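Local coordinates for protein glycine betaine/carnitine/choline ABC transporter (Staphylococcus aureus subsp. aureus Mu50, PDB 3O66) that probably binds glycine betaine, carnitine or choline as the substrate-binding component of an ABC importer, delivering it for uptake, at residues D10-A15 / K41-N46; S25-L30 / E272-K277; L143-D148 / F168-V173. One frame throughout, in Å; residues are numbered along the deposited sequence. Where two conformers were deposited one is given.

Contact 1 (D10-A15 / K41-N46)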
loop_
_atom_site.group_PDB
_atom_site.type_symbol
_atom_site.label_atom_id
_atom_site.label_comp_id
_atom_site.label_asym_id
_atom_site.label_seq_id
_atom_site.Cartn_x
_atom_site.Cartn_y
_atom_site.Cartn_z
ATOM N N ASP A 10 11.094 -18.197 16.787
ATOM C CA ASP A 10 11.911 -17.383 15.887
ATOM C C ASP A 10 11.100 -16.723 14.760
ATOM O O ASP A 10 10.776 -17.371 13.764
ATOM C CB ASP A 10 12.989 -18.296 15.294
ATOM C CG ASP A 10 13.889 -17.591 14.305
ATOM O OD1 ASP A 10 14.077 -16.363 14.436
ATOM O OD2 ASP A 10 14.425 -18.283 13.403
ATOM N N VAL A 11 10.798 -15.433 14.911
ATOM C CA VAL A 11 9.966 -14.723 13.946
ATOM C C VAL A 11 10.793 -13.577 13.345
ATOM O O VAL A 11 11.385 -12.752 14.052
ATOM C CB VAL A 11 8.666 -14.172 14.598
ATOM C CG1 VAL A 11 7.888 -13.338 13.612
ATOM C CG2 VAL A 11 7.784 -15.308 15.093
ATOM N N LYS A 12 10.837 -13.547 12.028
ATOM C CA LYS A 12 11.502 -12.478 11.331
ATOM C C LYS A 12 10.555 -11.926 10.262
ATOM O O LYS A 12 9.976 -12.685 9.476
ATOM C CB LYS A 12 12.800 -12.984 10.712
ATOM C CG LYS A 12 13.876 -13.362 11.741
ATOM C CD LYS A 12 14.951 -14.212 11.069
ATOM C CE LYS A 12 16.038 -14.639 12.043
ATOM N NZ LYS A 12 17.065 -13.559 12.146
ATOM N N ILE A 13 10.415 -10.605 10.263
ATOM C CA ILE A 13 9.449 -9.888 9.458
ATOM C C ILE A 13 10.186 -9.050 8.409
ATOM O O ILE A 13 10.977 -8.128 8.747
ATOM C CB ILE A 13 8.593 -8.923 10.335
ATOM C CG1 ILE A 13 7.972 -9.677 11.524
ATOM C CG2 ILE A 13 7.569 -8.166 9.461
ATOM C CD1 ILE A 13 7.290 -8.791 12.592
ATOM N N THR A 14 9.898 -9.310 7.141
ATOM C CA THR A 14 10.546 -8.532 6.107
ATOM C C THR A 14 9.921 -7.140 6.027
ATOM O O THR A 14 8.671 -6.980 6.160
ATOM C CB THR A 14 10.414 -9.157 4.724
ATOM O OG1 THR A 14 9.034 -9.100 4.329
ATOM C CG2 THR A 14 10.908 -10.569 4.718
ATOM N N ALA A 15 10.781 -6.146 5.818
ATOM C CA ALA A 15 10.313 -4.784 5.617
ATOM C C ALA A 15 11.066 -4.124 4.484
ATOM O O ALA A 15 12.295 -4.354 4.316
ATOM C CB ALA A 15 10.463 -3.995 6.879
ATOM N N LYS A 41 9.653 -12.507 20.409
ATOM C CA LYS A 41 10.190 -11.170 20.174
ATOM C C LYS A 41 10.678 -11.121 18.736
ATOM O O LYS A 41 11.837 -11.460 18.436
ATOM C CB LYS A 41 11.340 -10.852 21.146
ATOM C CG LYS A 41 10.903 -10.607 22.579
ATOM C CD LYS A 41 12.097 -10.342 23.499
ATOM C CE LYS A 41 11.690 -10.356 24.978
ATOM N NZ LYS A 41 11.957 -11.670 25.675
ATOM N N PRO A 42 9.797 -10.711 17.821
ATOM C CA PRO A 42 10.204 -10.773 16.415
ATOM C C PRO A 42 11.274 -9.727 16.088
ATOM O O PRO A 42 11.374 -8.701 16.782
ATOM C CB PRO A 42 8.909 -10.423 15.674
ATOM C CG PRO A 42 7.815 -10.761 16.659
ATOM C CD PRO A 42 8.388 -10.297 17.960
ATOM N N THR A 43 12.068 -9.981 15.052
ATOM C CA THR A 43 12.987 -8.966 14.541
ATOM C C THR A 43 12.678 -8.698 13.078
ATOM O O THR A 43 11.998 -9.485 12.441
ATOM C CB THR A 43 14.472 -9.364 14.729
ATOM O OG1 THR A 43 14.749 -10.524 13.945
ATOM C CG2 THR A 43 14.749 -9.665 16.211
ATOM N N LEU A 44 13.177 -7.587 12.550
ATOM C CA LEU A 44 12.886 -7.228 11.183
ATOM C C LEU A 44 14.060 -7.556 10.282
ATOM O O LEU A 44 15.214 -7.460 10.701
ATOM C CB LEU A 44 12.558 -5.734 11.054
ATOM C CG LEU A 44 11.133 -5.219 11.253
ATOM C CD1 LEU A 44 10.450 -5.726 12.533
ATOM C CD2 LEU A 44 11.142 -3.685 11.196
ATOM N N VAL A 45 13.733 -7.969 9.063
ATOM C CA VAL A 45 14.701 -8.038 7.965
ATOM C C VAL A 45 14.374 -6.809 7.131
ATOM O O VAL A 45 13.490 -6.822 6.264
ATOM C CB VAL A 45 14.586 -9.351 7.171
ATOM C CG1 VAL A 45 15.578 -9.367 6.009
ATOM C CG2 VAL A 45 14.850 -10.568 8.099
ATOM N N ASN A 46 15.081 -5.735 7.446
ATOM C CA ASN A 46 14.682 -4.387 7.080
ATOM C C ASN A 46 15.388 -3.910 5.817
ATOM O O ASN A 46 16.333 -4.552 5.345
ATOM C CB ASN A 46 14.985 -3.434 8.253
ATOM C CG ASN A 46 13.928 -2.349 8.416
ATOM O OD1 ASN A 46 13.187 -2.031 7.466
ATOM N ND2 ASN A 46 13.882 -1.739 9.608
HETATM O O HOH W 1 13.927 -13.283 15.310
HETATM O O HOH W 2 12.118 -14.013 17.139
#
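The backbone oxygen of Val11 is approached from two directions: Thr43 N donates to Val11 O at 3.0 Å, and a water that also lies within bonding distance of Thr43 OG1 and Asp10 OD1 sits close to it. This is the N-terminal end of a parallel strand pair, the two strands of a right-handed beta-alpha-beta unit whose helix, 19-35, runs between them in the chain, in one lobe of a periplasmic-binding-protein type fold. Beyond Val11 the bonds alternate in the regular parallel manner. Ile13 N reaches Thr43 O at 2.9 Å, Val45 N meets Ile13 O at 2.8 Å, and Ala15 N bonds to Val45 O. Lys12, Thr14, Thr43 and Val45 share one face, where Thr14 OG1 bonds to Gln54 and Ser66 outside the pair. Ile13 and Leu44 take the other face, against helix 19-35; beside them Pro42, which touches Ile32 of that helix, lies alongside Val11 and Ile13. With its CG1 beside the backbone N (chi1 -53°) and chi2 extended, Ile13 carries CD1 back along the strand to 3.8 Å from Pro42 CB. Val11 CG1 comes to 3.7 Å from that same Pro42 CB.

Contact 2 (S25-L30 / E272-K277); sequences SHMLRL and EEFLKK
Met27, Leu30 and Leu275 bury the most surface where helix 25-30 meets helix 272-277, an apolar helix-helix packing in which the C-terminal helix lies against the helix of the beta-alpha-beta unit (19-35). The axes of the two short segments pass 9.7 Å apart at a crossing angle of -53°. Leu275 enters between Met27 and Leu30, one turn apart on the facing helix. Its CD1 rests 3.6 Å from Leu30 CB and equally near the backbone oxygen of Met27, while CD2 lies 3.7 Å from Met27 CG, so both methyl branches are used. Met27 is a selenomethionine, and its CG stands opposite the backbone N (chi1 -168°), which sends the chain out past Leu275 to Phe274. There the selenium sits 4.8 Å from the centroid of the Phe274 ring, 63° off the normal, in an oblique Met-aromatic contact; beyond it a bend at chi3 brings the methyl in against the ring. His278 meets the Phe274 ring as well, and Ala271 and Leu244 also touch Met27. At the more exposed margin, Leu30 crosses Glu272 at about a right angle, its CD1 3.7 Å from Glu272 CB. The tightest approach of the interface is Met27 CE to Phe274 CD2, 3.4 Å.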
loop_
_atom_site.group_PDB
_atom_site.type_symbol
_atom_site.label_atom_id
_atom_site.label_comp_id
_atom_site.label_asym_id
_atom_site.label_seq_id
_atom_site.Cartn_x
_atom_site.Cartn_y
_atom_site.Cartn_z
ATOM N N SER A 25 5.379 -3.281 9.744
ATOM C CA SER A 25 6.288 -4.332 10.279
ATOM C C SER A 25 6.566 -4.180 11.770
ATOM O O SER A 25 6.580 -5.164 12.524
ATOM C CB SER A 25 7.591 -4.393 9.482
ATOM O OG SER A 25 7.279 -4.639 8.128
ATOM N N HIS A 26 6.756 -2.939 12.217
ATOM C CA HIS A 26 6.980 -2.722 13.637
ATOM C C HIS A 26 5.710 -2.942 14.409
ATOM O O HIS A 26 5.771 -3.342 15.573
ATOM C CB HIS A 26 7.512 -1.305 13.920
ATOM C CG HIS A 26 8.982 -1.193 13.735
ATOM N ND1 HIS A 26 9.885 -1.810 14.572
ATOM C CD2 HIS A 26 9.712 -0.577 12.777
ATOM C CE1 HIS A 26 11.112 -1.560 14.150
ATOM N NE2 HIS A 26 11.034 -0.813 13.063
HETATM N N MSE A 27 4.566 -2.696 13.768
HETATM C CA MSE A 27 3.283 -2.868 14.427
HETATM C C MSE A 27 3.052 -4.353 14.689
HETATM O O MSE A 27 2.678 -4.726 15.807
HETATM C CB MSE A 27 2.168 -2.237 13.584
HETATM C CG MSE A 27 0.848 -2.096 14.250
HETATM SE SE MSE A 27 -0.432 -1.397 12.918
HETATM C CE MSE A 27 0.220 0.436 12.650
ATOM N N LEU A 28 3.372 -5.199 13.699
ATOM C CA LEU A 28 3.285 -6.658 13.892
ATOM C C LEU A 28 4.259 -7.108 14.962
ATOM O O LEU A 28 3.915 -7.939 15.804
ATOM C CB LEU A 28 3.563 -7.423 12.588
ATOM C CG LEU A 28 2.455 -7.348 11.532
ATOM C CD1 LEU A 28 2.966 -7.943 10.222
ATOM C CD2 LEU A 28 1.190 -8.071 11.991
ATOM N N ARG A 29 5.465 -6.537 14.963
ATOM C CA ARG A 29 6.486 -6.959 15.939
ATOM C C ARG A 29 5.987 -6.673 17.362
ATOM O O ARG A 29 6.079 -7.536 18.270
ATOM C CB ARG A 29 7.834 -6.246 15.683
ATOM C CG ARG A 29 8.858 -6.460 16.800
ATOM C CD ARG A 29 10.131 -5.645 16.532
ATOM N NE ARG A 29 9.911 -4.189 16.630
ATOM C CZ ARG A 29 9.950 -3.490 17.758
ATOM N NH1 ARG A 29 10.207 -4.090 18.917
ATOM N NH2 ARG A 29 9.748 -2.176 17.729
ATOM N N LEU A 30 5.483 -5.455 17.558
ATOM C CA LEU A 30 5.014 -5.035 18.867
ATOM C C LEU A 30 3.759 -5.769 19.291
ATOM O O LEU A 30 3.580 -6.075 20.470
ATOM C CB LEU A 30 4.841 -3.504 18.945
ATOM C CG LEU A 30 6.120 -2.657 18.862
ATOM C CD1 LEU A 30 5.778 -1.219 18.435
ATOM C CD2 LEU A 30 6.957 -2.653 20.190
ATOM N N GLU A 272 3.776 1.982 17.689
ATOM C CA GLU A 272 3.400 1.794 19.086
ATOM C C GLU A 272 2.312 2.761 19.534
ATOM O O GLU A 272 1.408 2.361 20.256
ATOM C CB GLU A 272 4.606 1.881 20.013
ATOM C CG GLU A 272 4.327 1.340 21.420
ATOM C CD GLU A 272 5.603 1.164 22.254
ATOM O OE1 GLU A 272 6.535 1.990 22.104
ATOM O OE2 GLU A 272 5.667 0.198 23.063
ATOM N N GLU A 273 2.391 4.020 19.100
ATOM C CA GLU A 273 1.362 4.989 19.443
ATOM C C GLU A 273 -0.022 4.576 18.911
ATOM O O GLU A 273 -1.035 4.680 19.640
ATOM C CB GLU A 273 1.763 6.410 19.005
ATOM C CG GLU A 273 2.970 6.919 19.771
ATOM C CD GLU A 273 3.377 8.361 19.445
ATOM O OE1 GLU A 273 2.874 8.966 18.457
ATOM O OE2 GLU A 273 4.229 8.880 20.201
ATOM N N PHE A 274 -0.037 4.071 17.681
ATOM C CA PHE A 274 -1.251 3.551 17.056
ATOM C C PHE A 274 -1.795 2.359 17.871
ATOM O O PHE A 274 -2.985 2.308 18.196
ATOM C CB PHE A 274 -0.977 3.142 15.607
ATOM C CG PHE A 274 -2.196 2.668 14.866
ATOM C CD1 PHE A 274 -3.141 3.584 14.404
ATOM C CD2 PHE A 274 -2.375 1.314 14.621
ATOM C CE1 PHE A 274 -4.284 3.168 13.695
ATOM C CE2 PHE A 274 -3.523 0.850 13.900
ATOM C CZ PHE A 274 -4.476 1.791 13.439
ATOM N N LEU A 275 -0.918 1.425 18.212
ATOM C CA LEU A 275 -1.333 0.266 18.980
ATOM C C LEU A 275 -1.906 0.677 20.329
ATOM O O LEU A 275 -2.939 0.149 20.743
ATOM C CB LEU A 275 -0.188 -0.733 19.202
ATOM C CG LEU A 275 0.180 -1.501 17.956
ATOM C CD1 LEU A 275 1.497 -2.290 18.142
ATOM C CD2 LEU A 275 -1.024 -2.405 17.483
ATOM N N LYS A 276 -1.243 1.625 21.005
ATOM C CA LYS A 276 -1.734 2.070 22.312
ATOM C C LYS A 276 -3.096 2.756 22.185
ATOM O O LYS A 276 -3.978 2.547 23.002
ATOM C CB LYS A 276 -0.722 2.997 22.996
ATOM C CG LYS A 276 0.516 2.250 23.496
ATOM C CD LYS A 276 1.308 3.126 24.473
ATOM C CE LYS A 276 2.573 2.428 25.039
ATOM N NZ LYS A 276 2.460 0.935 25.166
ATOM N N LYS A 277 -3.261 3.550 21.133
ATOM C CA LYS A 277 -4.521 4.267 20.874
ATOM C C LYS A 277 -5.685 3.274 20.733
ATOM O O LYS A 277 -6.818 3.585 21.088
ATOM C CB LYS A 277 -4.386 5.092 19.580
ATOM C CG LYS A 277 -5.537 6.036 19.306
ATOM C CD LYS A 277 -5.412 6.705 17.926
ATOM C CE LYS A 277 -6.766 7.217 17.459
ATOM N NZ LYS A 277 -6.754 7.662 16.010
#

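Contact 3 (L143-D148 / F168-V173); sequences LRLGMD and FDFGTV
Phe170, in the loop leading into edge strand 172-176 of the second lobe's sheet, lays its ring against Leu145 of the parallel neighbouring strand. Leu145 CB stands over one face of the ring, 3.9 Å from its centroid and 18° off the normal, a CH-pi contact displaced toward the rim. Because Leu145 CG is turned opposite its own backbone N (chi1 179°), the branch continues across that face and sets CD2 at 3.5 Å from Phe170 CD2. Leu143 O lies at the ring's edge, near its plane, and CB of the same residue touches Phe170 CD1. Gly171 follows in a helical backbone conformation, its N giving Leu143 O a weak, bent bond. Thr172 N adds a straighter one to the same oxygen at 3.3 Å, and a water bridges Leu143 O, weakly, to Thr172 OG1. The regular pairing then takes over, with Leu145 N donating to Thr172 O at 2.9 Å. Thr172 CB lies alongside Arg144 CG, and the guanidinium of that arginine leads away to a salt bridge with Asp191. Val173 takes the opposite face, where Met147 CE reaches its CB at 3.8 Å. In this mixed five-stranded sheet, strand 144-148 lies between edge strand 172-176 and the parallel strand 192-196. Val192 of the latter touches Leu143, Leu145 and Phe170, while Tyr159 of helix 159-166 touches Met147 and Val173.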
loop_
_atom_site.group_PDB
_atom_site.type_symbol
_atom_site.label_atom_id
_atom_site.label_comp_id
_atom_site.label_asym_id
_atom_site.label_seq_id
_atom_site.Cartn_x
_atom_site.Cartn_y
_atom_site.Cartn_z
ATOM N N LEU A 143 -5.948 21.319 -18.223
ATOM C CA LEU A 143 -5.254 20.975 -16.962
ATOM C C LEU A 143 -3.815 20.462 -17.182
ATOM O O LEU A 143 -3.513 19.914 -18.230
ATOM C CB LEU A 143 -6.066 19.941 -16.171
ATOM C CG LEU A 143 -7.446 20.413 -15.662
ATOM C CD1 LEU A 143 -8.216 19.299 -14.929
ATOM C CD2 LEU A 143 -7.328 21.654 -14.771
ATOM N N ARG A 144 -2.956 20.648 -16.180
ATOM C CA ARG A 144 -1.582 20.145 -16.172
ATOM C C ARG A 144 -1.519 18.858 -15.317
ATOM O O ARG A 144 -1.855 18.891 -14.115
ATOM C CB ARG A 144 -0.628 21.214 -15.583
ATOM C CG ARG A 144 -0.620 22.550 -16.350
ATOM C CD ARG A 144 -0.046 23.693 -15.489
ATOM N NE ARG A 144 -0.911 23.939 -14.336
ATOM C CZ ARG A 144 -0.582 24.709 -13.296
ATOM N NH1 ARG A 144 0.587 25.330 -13.263
ATOM N NH2 ARG A 144 -1.432 24.860 -12.284
ATOM N N LEU A 145 -1.140 17.742 -15.954
ATOM C CA LEU A 145 -0.873 16.451 -15.281
ATOM C C LEU A 145 0.631 16.196 -15.016
ATOM O O LEU A 145 1.450 16.348 -15.917
ATOM C CB LEU A 145 -1.420 15.275 -16.099
ATOM C CG LEU A 145 -1.219 13.845 -15.565
ATOM C CD1 LEU A 145 -1.936 13.616 -14.216
ATOM C CD2 LEU A 145 -1.707 12.825 -16.605
ATOM N N GLY A 146 0.962 15.801 -13.789
ATOM C CA GLY A 146 2.311 15.290 -13.440
ATOM C C GLY A 146 2.196 13.800 -13.151
ATOM O O GLY A 146 1.258 13.379 -12.458
HETATM N N MSE A 147 3.124 13.001 -13.687
HETATM C CA MSE A 147 3.157 11.555 -13.405
HETATM C C MSE A 147 4.605 11.076 -13.302
HETATM O O MSE A 147 5.508 11.758 -13.787
HETATM C CB MSE A 147 2.430 10.775 -14.525
HETATM C CG MSE A 147 3.171 10.776 -15.828
HETATM SE SE MSE A 147 2.839 12.442 -16.763
HETATM C CE MSE A 147 1.579 11.669 -18.068
ATOM N N ASP A 148 4.827 9.909 -12.701
ATOM C CA ASP A 148 6.150 9.281 -12.728
ATOM C C ASP A 148 6.642 9.146 -14.173
ATOM O O ASP A 148 5.876 8.751 -15.049
ATOM C CB ASP A 148 6.124 7.877 -12.123
ATOM C CG ASP A 148 7.512 7.267 -12.047
ATOM O OD1 ASP A 148 8.306 7.660 -11.163
ATOM O OD2 ASP A 148 7.839 6.437 -12.903
ATOM N N PHE A 168 -10.057 10.659 -22.615
ATOM C CA PHE A 168 -9.648 12.065 -22.597
ATOM C C PHE A 168 -8.133 12.226 -22.390
ATOM O O PHE A 168 -7.435 11.262 -22.056
ATOM C CB PHE A 168 -10.457 12.871 -21.566
ATOM C CG PHE A 168 -10.290 12.405 -20.139
ATOM C CD1 PHE A 168 -9.203 12.834 -19.372
ATOM C CD2 PHE A 168 -11.236 11.570 -19.552
ATOM C CE1 PHE A 168 -9.049 12.414 -18.053
ATOM C CE2 PHE A 168 -11.097 11.149 -18.209
ATOM C CZ PHE A 168 -9.998 11.555 -17.472
ATOM N N ASP A 169 -7.627 13.433 -22.633
ATOM C CA ASP A 169 -6.218 13.685 -22.388
ATOM C C ASP A 169 -5.968 15.060 -21.787
ATOM O O ASP A 169 -6.890 15.867 -21.638
ATOM C CB ASP A 169 -5.335 13.346 -23.613
ATOM C CG ASP A 169 -5.270 14.448 -24.656
ATOM O OD1 ASP A 169 -6.159 15.322 -24.708
ATOM O OD2 ASP A 169 -4.296 14.418 -25.459
ATOM N N PHE A 170 -4.735 15.298 -21.396
ATOM C CA PHE A 170 -4.433 16.487 -20.653
ATOM C C PHE A 170 -3.818 17.564 -21.513
ATOM O O PHE A 170 -3.148 17.276 -22.507
ATOM C CB PHE A 170 -3.561 16.130 -19.459
ATOM C CG PHE A 170 -4.322 15.461 -18.357
ATOM C CD1 PHE A 170 -4.922 16.224 -17.348
ATOM C CD2 PHE A 170 -4.485 14.082 -18.346
ATOM C CE1 PHE A 170 -5.641 15.613 -16.339
ATOM C CE2 PHE A 170 -5.206 13.467 -17.341
ATOM C CZ PHE A 170 -5.778 14.225 -16.341
ATOM N N GLY A 171 -4.042 18.818 -21.123
ATOM C CA GLY A 171 -3.522 19.962 -21.878
ATOM C C GLY A 171 -2.009 19.974 -21.882
ATOM O O GLY A 171 -1.393 20.269 -22.903
ATOM N N THR A 172 -1.437 19.659 -20.721
ATOM C CA THR A 172 0.003 19.533 -20.519
ATOM C C THR A 172 0.263 18.257 -19.722
ATOM O O THR A 172 -0.485 17.943 -18.797
ATOM C CB THR A 172 0.548 20.739 -19.711
ATOM O OG1 THR A 172 0.160 21.949 -20.378
ATOM C CG2 THR A 172 2.112 20.686 -19.568
ATOM N N VAL A 173 1.310 17.514 -20.093
ATOM C CA VAL A 173 1.808 16.402 -19.259
ATOM C C VAL A 173 3.267 16.646 -18.859
ATOM O O VAL A 173 4.059 17.163 -19.634
ATOM C CB VAL A 173 1.645 14.975 -19.910
ATOM C CG1 VAL A 173 0.181 14.625 -20.104
ATOM C CG2 VAL A 173 2.379 14.887 -21.187
HETATM O O HOH W 3 -2.656 22.617 -19.707
#

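From the N terminus, strand 12-16 runs into helix 19-35 and then strand 43-48, and contact 1 closes this first loop by pairing the two strands. Contact 2 starts on the helix inside that loop and ends at the C-terminal helix 267-277, so its segments alternate with those of contact 1; the two also touch, with Leu44 and Pro42 against His26 and Arg29. Contact 3 is a short loop closed around helix 159-166 and nested within the long excursion that contact 2 brings back. Its centre lies about 41 Å from that of contact 1, on the opposite side of the chain's centre. Contacts 1 and 2 thus hold together the lobe containing both termini, and contact 3 belongs to the sheet of the other.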